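IPT/TIG domain-containing protein BACOVA_02650 (Bacteroides ovatus, PDB 5E7H) binds polysaccharide at the cell surface and probably captures xyloglucan before its import into the periplasm, this chain holding an IPT/TIG domain and the xyloglucan-binding domain. Local coordinates at residues V8-P13 / W207-V212; V29-V32 / F38-P41; S65-V70 / T76-E81; S113-S118 / E249-N254; A143-T148 / Q224-R229. One frame throughout, in Å; residues are numbered along the deposited sequence.

In the fold
From the N terminus, the loop 8-13 that follows strand 4-8 meets strand 207-213 in interaction 1, closing a loop of nearly two hundred residues and tying the IPT/TIG domain to the xyloglucan-binding domain. Nested within it, in series, are two hairpin contacts of one IPT/TIG sheet: interaction 2 (29-32 / 38-41) and interaction 3 (65-70 / 76-81), which touch through Val32 and Ile68. Interaction 3 also reaches interaction 1, where Glu81 packs on Thr11. Interactions 4 and 5 belong to the xyloglucan-binding domain. Interaction 4 (113-118 / 249-254) crosses interaction 1 and touches it through Trp207; interaction 5 (143-148 / 224-229) is nested inside interaction 4 and also crosses interaction 1.

Interaction 1 (V8-P13 / W207-V212); sequences VSSTMP and WMQCSV
Gln209 reaches from its strand into the loop 8-13, and its amide oxygen receives the backbone N-H of Thr11. The bond from Thr11 N to Gln209 OE1 is 2.9 Å long and almost straight at the hydrogen (177°), although the donor stands above the carbonyl plane of the amide. With CG opposite the backbone N (chi1 174°) and the chain extended beyond it, Gln209 spans the gap at full length. Thr11 OG1 also lies 3.1 Å from Gln209 OE1, but its proton has a rival acceptor in Gln163. Arg256 donates to both Gln209 OE1 and Thr11 OG1, so the amide oxygen sits amid several donors.

The other end of the amide is held as well: Gln209 NE2 donates to a water that in turn donates to Val8 O, and it has a further partner in Ser197. A second water joins Gln209 N to Ser9 O. Fixed at both ends, the amide is unlikely to flip.

Ser10 lies alongside the stem of Gln209, its OG 3.7 Å from Gln209 CB. Chi1 of 175° turns that hydroxyl forward along the chain, where it accepts from Met12 N at 2.9 Å in an ST turn; Ser10 OG also hydrogen-bonds with Glu165. The short serine side chain thus lets OG serve the turn while CB packs on Gln209 CB.

The whole is a buried polar interface between two beta domains, part direct and part through water: a loop of the IPT/TIG domain is pinned to a strand of the xyloglucan-binding domain.

Interaction 2 (V29-V32 / F38-P41); sequences VSRV and FDIP
Val32 and Ile40 lie side by side in the beta hairpin formed by strands 31-34 and 38-40, at one margin of a sheet of the IPT/TIG domain, an immunoglobulin-like E-set fold. Val32 has the most surface buried here, and its CG1 meets Ile40 CG1 at 4.0 Å, the two side chains pointing the same way. Beta-branched residues suit strands, and this pair turns into the interior, where Ile45 and Phe56 touch both. The backbones are joined by Ile40 N donating to Val32 O at 2.9 Å; beyond this bond the strands part enough for a water to bridge Val32 N and Ile40 O.

Asp39, next to Ile40 in the strand, is exposed and forms a salt bridge with Arg31, which is exposed too. The arginine is extended from CG to NE, which carries its charged end across to the neighbouring strand. Asp39 OD1 also accepts from Asn33 ND2, a second hold on the carboxylate. The guanidinium and carboxylate planes stand almost perpendicular, 89° apart, and Arg31 NE approaches Asp39 OD1 at 3.1 Å from above the carboxylate plane.

Interaction 3 (S65-V70 / T76-E81); sequences SGHISV and TVESAE
His67 lays its ring against Glu78 and points ND1 at the chain beyond it. Its CB touches Glu78 CG at 3.3 Å, while Glu78 OE1 lies over one ring face, offset toward the rim, with the carboxylate only 19° from parallel to the ring. Chi1 of -58° sets the ring beside the backbone N, and its turn about chi2 (-88°) aims His67 ND1 at Glu81 O, 3.0 Å away, in a weak, bent hydrogen bond. The edge atom His67 CE1 approaches Ala80 O at 3.3 Å. With an alanine here, Glu81 O would probably lose this weak donor and the Glu78 carboxylate the ring it lies over.

Behind the ring, the strands hold the register. They form the antiparallel hairpin 68-72 / 75-78, whose second strand is an edge of a four-stranded sheet of the IPT/TIG domain. Val70 and Val77 are a hydrogen-bonded pair, with Val70 N donating to Val77 O at 2.8 Å and Val77 N returning the bond. Ser69 and Glu78 form the adjoining non-hydrogen-bonded pair. At Ser79 the pairing continues: its N donates to Ile68 O, and its OG accepts from Ile68 N at 3.1 Å, a small hydroxyl replacing a backbone carbonyl. Farther out, Ile68 packs on Val32 and Ile34, and Val77 on Val5.

Interaction 4 (S113-S118 / E249-N254); sequences SAPYVS and EVYFDN. With NA (sodium ion), chain I; FMT (formic acid), chain C.
Glu249 OE2 is gripped by Tyr251 OH at 2.6 Å and by a water that donates both to it and to Ala114 O. The tyrosine bond uses the anti lone pair, in the plane of the ring. The same oxygen, Glu249 OE2, approaches Ala114 CB at 3.6 Å, so the small methyl lets the loop come close to the acid.

Tyr251 is fixed at its hydroxyl and covered on one face by Pro115. Pro115 CD sits 3.8 Å from the ring centroid, 11° off the normal, a CH-pi contact in which the two side chains cross at about a right angle. The peptide before Pro115 is cis, a geometry proline accepts unusually readily, and Phe167 and Trp207 pack against both rings. Ala114 N donates to a formate, probably from the crystallisation liquor.

Farther along the strand of this xyloglucan-binding domain, Asp253 binds a sodium ion through both carboxylate oxygens, OD2 at 2.5 Å. A water held by Asn254 OD1 and the carbonyls of Asn92, Asn119 and Thr121 complete the site. This all-oxygen site suits a hard cation such as sodium, while the Glu249 charge is probably eased by its two donors and, weakly, by distant Lys169.

Interaction 5 (A143-T148 / Q224-R229); sequences AQWVNT and QDFLNR. With NA (sodium ion), chain J; FMT (formic acid), chain B; FMT (formic acid), chain E.
Phe226 drives its edge into the face of Trp145 in a T-shaped pair. The planes stand at 68°, and the centroid of the phenylalanine ring is 4.8 Å from that of the six-membered indole ring. Phe226 CZ makes the touch, lying above the indole toward its rim and 3.6 Å from Trp145 CZ3. The phenylalanine CG is opposite its backbone N (chi1 163°), which sends the ring off the helix toward the loop. On the other indole face rests the methyl of Ala143, and Trp145 NE1 donates to Ser231 O.

Leu227 comes in beside this pair. Its side chain and that of Trp145 run past each other in opposite directions, CD2 resting 3.6 Å from Trp145 CB. The other branch, CD1, meets Thr148 CG2 at 3.7 Å. Forked leucine thereby fills two places at once, and threonine offers a methyl to the leucine.

The arrangement packs the short helix 223-227 of the xyloglucan-binding domain, a mostly beta fold, against the loop that follows strand 133-142. A glycine at Trp145 would probably leave the edge of Phe226 and the CD2 branch of Leu227 without their shared partner, and Ser231 O without its indole donor.

Met181, on strand 176-181, touches both aromatic rings, and Ile90 packs on Trp145 as well. At the C-terminal end of the helix, Leu227 O binds a sodium ion at 2.9 Å, together with Asn230 OD1. Beyond it, Arg229 forms a salt bridge with Asp220 and makes weak hydrogen bonds to a formate, probably from the crystallisation liquor.

Interaction 1 (V8-P13 / W207-V212)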
# COMPACT_ATOMS: atom_id res chain seq x y z
N VAL A 8 -4.90 -6.70 -9.70
CA VAL A 8 -5.11 -7.20 -8.35
C VAL A 8 -5.19 -5.98 -7.42
O VAL A 8 -4.44 -5.02 -7.59
CB VAL A 8 -3.98 -8.14 -7.90
CG1 VAL A 8 -4.26 -8.71 -6.53
CG2 VAL A 8 -3.83 -9.29 -8.91
N SER A 9 -6.10 -6.03 -6.46
CA SER A 9 -6.39 -4.87 -5.62
C SER A 9 -5.19 -4.36 -4.83
O SER A 9 -5.03 -3.14 -4.61
CB SER A 9 -7.55 -5.20 -4.67
OG SER A 9 -7.25 -6.36 -3.90
N SER A 10 -4.30 -5.26 -4.41
CA SER A 10 -3.10 -4.88 -3.68
C SER A 10 -2.03 -5.95 -3.81
O SER A 10 -2.37 -7.12 -4.01
CB SER A 10 -3.43 -4.65 -2.21
OG SER A 10 -2.25 -4.38 -1.47
N THR A 11 -0.77 -5.54 -3.72
CA THR A 11 0.34 -6.50 -3.62
C THR A 11 0.57 -6.96 -2.18
O THR A 11 1.31 -7.90 -1.95
CB THR A 11 1.65 -5.91 -4.18
OG1 THR A 11 2.02 -4.77 -3.41
CG2 THR A 11 1.51 -5.50 -5.64
N MET A 12 -0.04 -6.30 -1.19
CA MET A 12 0.18 -6.69 0.20
C MET A 12 -1.07 -6.39 1.02
O MET A 12 -1.04 -5.61 1.97
CB MET A 12 1.41 -5.99 0.78
CG MET A 12 1.91 -6.67 2.06
SD MET A 12 3.55 -6.11 2.58
CE MET A 12 4.55 -7.03 1.44
N PRO A 13 -2.17 -7.04 0.65
CA PRO A 13 -3.41 -6.83 1.39
C PRO A 13 -3.27 -7.29 2.82
O PRO A 13 -2.65 -8.31 3.11
CB PRO A 13 -4.44 -7.66 0.62
CG PRO A 13 -3.65 -8.66 -0.14
CD PRO A 13 -2.33 -8.01 -0.44
N TRP A 207 -9.16 -1.02 4.04
CA TRP A 207 -7.82 -0.79 3.54
C TRP A 207 -7.79 -0.71 2.02
O TRP A 207 -8.55 -1.41 1.32
CB TRP A 207 -6.89 -1.90 3.99
CG TRP A 207 -6.51 -1.87 5.45
CD1 TRP A 207 -7.08 -2.59 6.45
CD2 TRP A 207 -5.45 -1.11 6.05
NE1 TRP A 207 -6.46 -2.31 7.64
CE2 TRP A 207 -5.46 -1.40 7.43
CE3 TRP A 207 -4.51 -0.18 5.57
CZ2 TRP A 207 -4.57 -0.84 8.32
CZ3 TRP A 207 -3.61 0.39 6.46
CH2 TRP A 207 -3.65 0.05 7.82
N MET A 208 -6.92 0.16 1.51
CA MET A 208 -6.63 0.23 0.08
C MET A 208 -5.14 0.30 -0.13
O MET A 208 -4.38 0.72 0.77
CB MET A 208 -7.30 1.44 -0.57
CG MET A 208 -6.98 2.74 0.10
SD MET A 208 -7.72 4.14 -0.78
CE MET A 208 -7.39 5.44 0.41
N GLN A 209 -4.71 -0.13 -1.31
CA GLN A 209 -3.35 0.11 -1.74
C GLN A 209 -3.30 1.46 -2.43
O GLN A 209 -4.08 1.74 -3.33
CB GLN A 209 -2.87 -0.97 -2.68
CG GLN A 209 -1.49 -0.68 -3.26
CD GLN A 209 -1.02 -1.81 -4.17
OE1 GLN A 209 -0.30 -2.72 -3.75
NE2 GLN A 209 -1.49 -1.78 -5.39
N CYS A 210 -2.35 2.30 -2.01
CA CYS A 210 -2.04 3.56 -2.66
C CYS A 210 -0.70 3.42 -3.36
O CYS A 210 0.19 2.75 -2.85
CB CYS A 210 -1.97 4.70 -1.66
SG CYS A 210 -3.49 4.97 -0.73
N SER A 211 -0.55 4.09 -4.49
CA SER A 211 0.65 4.01 -5.31
C SER A 211 0.94 5.38 -5.90
O SER A 211 0.03 6.02 -6.44
CB SER A 211 0.46 2.98 -6.43
OG SER A 211 1.67 2.75 -7.11
N VAL A 212 2.19 5.83 -5.80
CA VAL A 212 2.63 7.01 -6.55
C VAL A 212 3.95 6.73 -7.27
O VAL A 212 4.75 5.91 -6.81
CB VAL A 212 2.80 8.25 -5.63
CG1 VAL A 212 1.46 8.63 -5.00
CG2 VAL A 212 3.85 8.02 -4.56
O HOH W 1 -1.80 -4.31 -7.08
O HOH W 2 -6.59 -1.73 -2.91

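Interaction 2 (V29-V32 / F38-P41)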
# COMPACT_ATOMS: atom_id res chain seq x y z
N VAL A 29 -14.15 -21.33 -11.41
CA VAL A 29 -12.87 -21.26 -10.72
C VAL A 29 -12.76 -22.44 -9.77
O VAL A 29 -13.63 -22.63 -8.92
CB VAL A 29 -12.72 -19.93 -9.96
CG1 VAL A 29 -11.47 -19.92 -9.07
CG2 VAL A 29 -12.68 -18.77 -10.95
N SER A 30 -11.71 -23.23 -9.93
CA SER A 30 -11.54 -24.45 -9.16
C SER A 30 -10.38 -24.35 -8.18
O SER A 30 -10.23 -25.19 -7.30
CB SER A 30 -11.33 -25.64 -10.11
OG SER A 30 -10.16 -25.50 -10.89
N ARG A 31 -9.57 -23.32 -8.32
CA ARG A 31 -8.45 -23.14 -7.41
C ARG A 31 -7.93 -21.72 -7.46
O ARG A 31 -7.79 -21.16 -8.54
CB ARG A 31 -7.32 -24.10 -7.75
CG ARG A 31 -6.24 -24.14 -6.71
CD ARG A 31 -5.09 -25.01 -7.15
NE ARG A 31 -4.13 -25.22 -6.07
CZ ARG A 31 -2.93 -25.78 -6.23
NH1 ARG A 31 -2.54 -26.19 -7.43
NH2 ARG A 31 -2.13 -25.92 -5.19
N VAL A 32 -7.66 -21.16 -6.29
CA VAL A 32 -6.88 -19.92 -6.18
C VAL A 32 -5.75 -20.18 -5.19
O VAL A 32 -5.99 -20.36 -3.99
CB VAL A 32 -7.74 -18.71 -5.73
CG1 VAL A 32 -6.87 -17.47 -5.50
CG2 VAL A 32 -8.80 -18.40 -6.77
N PHE A 38 -0.64 -21.70 0.21
CA PHE A 38 -1.97 -22.17 0.59
C PHE A 38 -3.01 -21.80 -0.46
O PHE A 38 -2.80 -20.88 -1.24
CB PHE A 38 -2.37 -21.58 1.96
CG PHE A 38 -2.37 -20.07 2.01
CD1 PHE A 38 -1.22 -19.35 2.37
CD2 PHE A 38 -3.51 -19.34 1.69
CE1 PHE A 38 -1.23 -17.97 2.41
CE2 PHE A 38 -3.51 -17.97 1.73
CZ PHE A 38 -2.37 -17.27 2.09
N ASP A 39 -4.14 -22.52 -0.45
CA ASP A 39 -5.25 -22.28 -1.37
C ASP A 39 -6.37 -21.56 -0.65
O ASP A 39 -6.56 -21.71 0.56
CB ASP A 39 -5.79 -23.60 -1.95
CG ASP A 39 -4.80 -24.33 -2.81
OD1 ASP A 39 -3.93 -23.68 -3.42
OD2 ASP A 39 -4.90 -25.57 -2.90
N ILE A 40 -7.14 -20.78 -1.40
CA ILE A 40 -8.38 -20.21 -0.91
C ILE A 40 -9.48 -21.24 -1.13
O ILE A 40 -9.65 -21.70 -2.26
CB ILE A 40 -8.75 -18.90 -1.64
CG1 ILE A 40 -7.58 -17.90 -1.61
CG2 ILE A 40 -10.03 -18.29 -1.07
CD1 ILE A 40 -7.17 -17.41 -0.25
N PRO A 41 -10.21 -21.63 -0.07
CA PRO A 41 -11.35 -22.54 -0.24
C PRO A 41 -12.29 -22.06 -1.34
O PRO A 41 -12.70 -20.90 -1.29
CB PRO A 41 -12.04 -22.51 1.12
CG PRO A 41 -10.98 -22.11 2.08
CD PRO A 41 -10.08 -21.17 1.32
O HOH W 3 -8.38 -22.88 -4.07

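Interaction 3 (S65-V70 / T76-E81)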
# COMPACT_ATOMS: atom_id res chain seq x y z
N SER A 65 7.45 -14.10 -0.81
CA SER A 65 6.90 -13.52 -2.02
C SER A 65 6.53 -14.63 -3.01
O SER A 65 6.94 -15.77 -2.87
CB SER A 65 7.89 -12.55 -2.64
OG SER A 65 9.10 -13.23 -2.95
N GLY A 66 5.73 -14.28 -4.01
CA GLY A 66 5.25 -15.25 -4.98
C GLY A 66 4.20 -14.62 -5.88
O GLY A 66 4.18 -13.41 -6.06
N HIS A 67 3.35 -15.47 -6.46
CA HIS A 67 2.27 -15.00 -7.31
C HIS A 67 0.98 -15.71 -6.96
O HIS A 67 1.00 -16.80 -6.39
CB HIS A 67 2.60 -15.24 -8.78
CG HIS A 67 3.87 -14.57 -9.21
ND1 HIS A 67 3.89 -13.27 -9.66
CD2 HIS A 67 5.15 -15.00 -9.22
CE1 HIS A 67 5.14 -12.93 -9.94
NE2 HIS A 67 5.92 -13.96 -9.68
N ILE A 68 -0.14 -15.09 -7.31
CA ILE A 68 -1.43 -15.75 -7.23
C ILE A 68 -1.72 -16.51 -8.51
O ILE A 68 -1.55 -15.97 -9.61
CB ILE A 68 -2.55 -14.73 -6.96
CG1 ILE A 68 -2.30 -13.95 -5.66
CG2 ILE A 68 -3.92 -15.44 -6.92
CD1 ILE A 68 -3.27 -12.83 -5.42
N SER A 69 -2.11 -17.77 -8.38
CA SER A 69 -2.51 -18.61 -9.52
C SER A 69 -4.01 -18.89 -9.46
O SER A 69 -4.50 -19.35 -8.43
CB SER A 69 -1.74 -19.93 -9.53
OG SER A 69 -0.35 -19.68 -9.70
N VAL A 70 -4.70 -18.64 -10.56
CA VAL A 70 -6.14 -18.88 -10.67
C VAL A 70 -6.38 -19.97 -11.70
O VAL A 70 -5.96 -19.85 -12.85
CB VAL A 70 -6.91 -17.60 -11.07
CG1 VAL A 70 -8.42 -17.89 -11.20
CG2 VAL A 70 -6.66 -16.49 -10.06
N THR A 76 -5.11 -22.27 -16.33
CA THR A 76 -4.53 -21.59 -15.17
C THR A 76 -3.74 -20.38 -15.61
O THR A 76 -3.03 -20.40 -16.62
CB THR A 76 -3.62 -22.53 -14.37
OG1 THR A 76 -4.40 -23.65 -13.91
CG2 THR A 76 -3.00 -21.84 -13.16
N VAL A 77 -3.88 -19.31 -14.83
CA VAL A 77 -3.16 -18.07 -15.08
C VAL A 77 -2.55 -17.57 -13.77
O VAL A 77 -3.14 -17.73 -12.70
CB VAL A 77 -4.07 -16.99 -15.70
CG1 VAL A 77 -5.20 -16.62 -14.75
CG2 VAL A 77 -3.27 -15.76 -16.11
N GLU A 78 -1.37 -16.98 -13.88
CA GLU A 78 -0.63 -16.44 -12.76
C GLU A 78 -0.64 -14.91 -12.83
O GLU A 78 -0.44 -14.35 -13.90
CB GLU A 78 0.79 -17.00 -12.80
CG GLU A 78 1.68 -16.68 -11.63
CD GLU A 78 3.07 -17.28 -11.80
OE1 GLU A 78 3.90 -16.69 -12.54
OE2 GLU A 78 3.34 -18.35 -11.21
N SER A 79 -0.88 -14.25 -11.71
CA SER A 79 -0.78 -12.78 -11.64
C SER A 79 0.66 -12.37 -11.95
O SER A 79 1.61 -13.04 -11.54
CB SER A 79 -1.24 -12.28 -10.27
OG SER A 79 -0.38 -12.69 -9.22
N ALA A 80 0.83 -11.29 -12.70
CA ALA A 80 2.16 -10.85 -13.13
C ALA A 80 2.95 -10.15 -12.02
O ALA A 80 4.15 -10.39 -11.88
CB ALA A 80 2.02 -9.92 -14.34
N GLU A 81 2.28 -9.30 -11.25
CA GLU A 81 2.88 -8.65 -10.09
C GLU A 81 3.33 -9.65 -9.05
O GLU A 81 2.65 -10.65 -8.82
CB GLU A 81 1.88 -7.71 -9.39
CG GLU A 81 1.37 -6.55 -10.18
CD GLU A 81 0.43 -5.70 -9.34
OE1 GLU A 81 -0.35 -6.27 -8.53
OE2 GLU A 81 0.48 -4.46 -9.47

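Interaction 4 (S113-S118 / E249-N254)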
# COMPACT_ATOMS: atom_id res chain seq x y z
N SER A 113 -12.50 -1.62 16.54
CA SER A 113 -12.48 -0.24 16.06
C SER A 113 -11.56 -0.10 14.87
O SER A 113 -10.67 -0.93 14.64
CB SER A 113 -12.02 0.71 17.16
OG SER A 113 -10.72 0.39 17.58
N ALA A 114 -11.75 0.96 14.09
CA ALA A 114 -10.92 1.17 12.92
C ALA A 114 -9.43 1.19 13.27
O ALA A 114 -9.03 1.74 14.32
CB ALA A 114 -11.32 2.48 12.26
N PRO A 115 -8.58 0.59 12.41
CA PRO A 115 -8.87 0.06 11.06
C PRO A 115 -9.29 -1.42 11.03
O PRO A 115 -9.27 -2.02 9.95
CB PRO A 115 -7.54 0.27 10.35
CG PRO A 115 -6.52 0.01 11.44
CD PRO A 115 -7.13 0.61 12.68
N TYR A 116 -9.67 -1.94 12.19
CA TYR A 116 -10.31 -3.26 12.40
C TYR A 116 -9.34 -4.41 12.25
O TYR A 116 -9.30 -5.27 13.15
CB TYR A 116 -11.53 -3.46 11.48
CG TYR A 116 -12.57 -2.38 11.63
CD1 TYR A 116 -13.30 -2.26 12.81
CD2 TYR A 116 -12.80 -1.48 10.61
CE1 TYR A 116 -14.26 -1.26 12.95
CE2 TYR A 116 -13.74 -0.47 10.75
CZ TYR A 116 -14.46 -0.38 11.92
OH TYR A 116 -15.39 0.63 12.04
N VAL A 117 -8.58 -4.46 11.16
CA VAL A 117 -7.50 -5.42 10.96
C VAL A 117 -6.21 -4.67 10.66
O VAL A 117 -6.23 -3.53 10.20
CB VAL A 117 -7.83 -6.43 9.83
CG1 VAL A 117 -8.98 -7.33 10.26
CG2 VAL A 117 -8.17 -5.73 8.53
N SER A 118 -5.08 -5.30 10.98
CA SER A 118 -3.77 -4.76 10.61
C SER A 118 -2.77 -5.89 10.59
O SER A 118 -2.94 -6.91 11.24
CB SER A 118 -3.31 -3.66 11.57
OG SER A 118 -3.03 -4.16 12.85
N GLU A 249 -9.19 10.37 10.31
CA GLU A 249 -8.68 9.15 10.92
C GLU A 249 -8.09 8.31 9.81
O GLU A 249 -8.84 7.69 9.03
CB GLU A 249 -9.77 8.41 11.70
CG GLU A 249 -9.27 7.20 12.41
CD GLU A 249 -10.35 6.45 13.18
OE1 GLU A 249 -11.53 6.87 13.16
OE2 GLU A 249 -9.98 5.44 13.81
N VAL A 250 -6.77 8.32 9.70
CA VAL A 250 -6.07 7.70 8.57
C VAL A 250 -4.95 6.84 9.10
O VAL A 250 -4.19 7.27 9.98
CB VAL A 250 -5.50 8.76 7.61
CG1 VAL A 250 -4.84 8.11 6.39
CG2 VAL A 250 -6.61 9.71 7.16
N TYR A 251 -4.84 5.61 8.59
CA TYR A 251 -3.77 4.69 8.99
C TYR A 251 -2.95 4.30 7.78
O TYR A 251 -3.47 4.25 6.67
CB TYR A 251 -4.34 3.41 9.66
CG TYR A 251 -5.19 3.74 10.87
CD1 TYR A 251 -4.61 3.98 12.11
CD2 TYR A 251 -6.56 3.91 10.75
CE1 TYR A 251 -5.38 4.35 13.20
CE2 TYR A 251 -7.34 4.27 11.84
CZ TYR A 251 -6.73 4.50 13.06
OH TYR A 251 -7.46 4.88 14.16
N PHE A 252 -1.66 4.04 8.03
CA PHE A 252 -0.70 3.65 6.98
C PHE A 252 0.12 2.45 7.41
O PHE A 252 0.47 2.31 8.58
CB PHE A 252 0.31 4.78 6.69
CG PHE A 252 -0.28 6.10 6.28
CD1 PHE A 252 -0.75 7.01 7.22
CD2 PHE A 252 -0.33 6.46 4.95
CE1 PHE A 252 -1.27 8.23 6.82
CE2 PHE A 252 -0.84 7.69 4.56
CZ PHE A 252 -1.30 8.56 5.51
N ASP A 253 0.48 1.59 6.46
CA ASP A 253 1.42 0.50 6.76
C ASP A 253 2.14 0.03 5.50
O ASP A 253 1.71 0.29 4.38
CB ASP A 253 0.69 -0.67 7.42
CG ASP A 253 1.57 -1.53 8.30
OD1 ASP A 253 2.78 -1.31 8.44
OD2 ASP A 253 1.00 -2.48 8.90
N ASN A 254 3.24 -0.68 5.72
CA ASN A 254 3.94 -1.44 4.67
C ASN A 254 4.32 -0.59 3.47
O ASN A 254 4.06 -0.92 2.31
CB ASN A 254 3.11 -2.65 4.23
CG ASN A 254 3.18 -3.75 5.25
OD1 ASN A 254 4.23 -3.99 5.85
ND2 ASN A 254 2.07 -4.42 5.46
NA NA I . 2.96 -3.26 10.22
C FMT C . -14.76 2.71 15.35
O1 FMT C . -15.77 2.12 14.90
O2 FMT C . -13.76 2.85 14.61
O HOH W 4 -10.49 3.70 15.80
O HOH W 5 3.34 -5.05 8.34

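Interaction 5 (A143-T148 / Q224-R229)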
# COMPACT_ATOMS: atom_id res chain seq x y z
N ALA A 143 13.80 4.70 7.17
CA ALA A 143 13.48 3.60 6.29
C ALA A 143 14.65 2.64 6.23
O ALA A 143 15.80 3.00 6.48
CB ALA A 143 13.18 4.14 4.92
N GLN A 144 14.35 1.41 5.85
CA GLN A 144 15.35 0.44 5.42
C GLN A 144 15.21 0.31 3.92
O GLN A 144 14.27 -0.33 3.44
CB GLN A 144 15.15 -0.89 6.12
CG GLN A 144 16.15 -1.95 5.73
CD GLN A 144 15.85 -3.28 6.38
OE1 GLN A 144 15.87 -4.33 5.73
NE2 GLN A 144 15.57 -3.25 7.68
N TRP A 145 16.07 0.99 3.16
CA TRP A 145 15.86 1.01 1.70
C TRP A 145 16.03 -0.40 1.15
O TRP A 145 16.74 -1.23 1.71
CB TRP A 145 16.83 1.99 1.01
CG TRP A 145 16.75 3.42 1.53
CD1 TRP A 145 17.80 4.14 2.03
CD2 TRP A 145 15.60 4.28 1.61
NE1 TRP A 145 17.38 5.38 2.41
CE2 TRP A 145 16.04 5.51 2.17
CE3 TRP A 145 14.25 4.17 1.26
CZ2 TRP A 145 15.18 6.58 2.41
CZ3 TRP A 145 13.40 5.24 1.49
CH2 TRP A 145 13.87 6.43 2.07
N VAL A 146 15.37 -0.64 0.02
CA VAL A 146 15.42 -1.95 -0.63
C VAL A 146 16.85 -2.24 -1.06
O VAL A 146 17.55 -1.38 -1.59
CB VAL A 146 14.47 -2.01 -1.85
CG1 VAL A 146 14.49 -3.40 -2.48
CG2 VAL A 146 13.05 -1.63 -1.45
N ASN A 147 17.31 -3.47 -0.81
CA ASN A 147 18.63 -3.89 -1.17
C ASN A 147 18.84 -3.87 -2.68
O ASN A 147 17.91 -4.16 -3.42
CB ASN A 147 18.87 -5.30 -0.64
CG ASN A 147 20.33 -5.67 -0.56
OD1 ASN A 147 21.01 -5.84 -1.58
ND2 ASN A 147 20.83 -5.81 0.66
N THR A 148 20.05 -3.56 -3.13
CA THR A 148 20.33 -3.53 -4.57
C THR A 148 20.35 -4.95 -5.17
O THR A 148 20.35 -5.10 -6.40
CB THR A 148 21.65 -2.80 -4.90
OG1 THR A 148 22.74 -3.37 -4.17
CG2 THR A 148 21.53 -1.32 -4.59
N GLN A 224 20.60 4.07 -7.48
CA GLN A 224 21.89 4.27 -6.82
C GLN A 224 22.12 5.73 -6.44
O GLN A 224 22.70 6.04 -5.39
CB GLN A 224 23.04 3.79 -7.70
CG GLN A 224 24.41 3.82 -6.98
CD GLN A 224 24.43 2.91 -5.77
OE1 GLN A 224 24.75 1.73 -5.87
NE2 GLN A 224 24.09 3.47 -4.61
N ASP A 225 21.71 6.65 -7.30
CA ASP A 225 21.87 8.07 -6.98
C ASP A 225 21.07 8.46 -5.73
O ASP A 225 21.52 9.23 -4.87
CB ASP A 225 21.44 8.94 -8.17
CG ASP A 225 22.30 8.74 -9.39
OD1 ASP A 225 23.54 8.58 -9.27
OD2 ASP A 225 21.73 8.73 -10.49
N PHE A 226 19.85 7.93 -5.64
CA PHE A 226 18.99 8.11 -4.49
C PHE A 226 19.65 7.56 -3.23
O PHE A 226 19.72 8.23 -2.19
CB PHE A 226 17.63 7.44 -4.79
CG PHE A 226 16.76 7.17 -3.59
CD1 PHE A 226 16.08 8.19 -2.96
CD2 PHE A 226 16.60 5.87 -3.13
CE1 PHE A 226 15.24 7.91 -1.85
CE2 PHE A 226 15.77 5.59 -2.06
CZ PHE A 226 15.10 6.61 -1.42
N LEU A 227 20.17 6.34 -3.32
CA LEU A 227 20.82 5.72 -2.16
C LEU A 227 22.03 6.56 -1.73
O LEU A 227 22.32 6.65 -0.53
CB LEU A 227 21.24 4.29 -2.45
CG LEU A 227 20.10 3.28 -2.66
CD1 LEU A 227 20.71 1.92 -3.00
CD2 LEU A 227 19.18 3.17 -1.46
N ASN A 228 22.73 7.15 -2.69
CA ASN A 228 23.92 7.92 -2.37
C ASN A 228 23.64 9.30 -1.75
O ASN A 228 24.58 10.02 -1.46
CB ASN A 228 24.79 8.06 -3.64
CG ASN A 228 25.56 6.80 -3.93
OD1 ASN A 228 25.65 5.92 -3.09
ND2 ASN A 228 26.12 6.69 -5.12
N ARG A 229 22.37 9.62 -1.51
CA ARG A 229 22.04 10.78 -0.67
C ARG A 229 22.40 10.48 0.77
O ARG A 229 22.52 11.41 1.58
CB ARG A 229 20.57 11.15 -0.82
CG ARG A 229 20.27 11.65 -2.22
CD ARG A 229 18.92 12.32 -2.37
NE ARG A 229 18.96 13.73 -2.05
CZ ARG A 229 18.95 14.74 -2.93
NH1 ARG A 229 18.88 14.55 -4.25
NH2 ARG A 229 18.98 15.95 -2.46
NA NA J . 23.61 5.36 1.73
C FMT B . 20.22 18.22 -4.33
O1 FMT B . 19.29 17.83 -5.08
O2 FMT B . 20.04 18.24 -3.08
C FMT E . 19.42 -6.03 3.91
O1 FMT E . 18.65 -6.92 3.45
O2 FMT E . 19.37 -4.86 3.42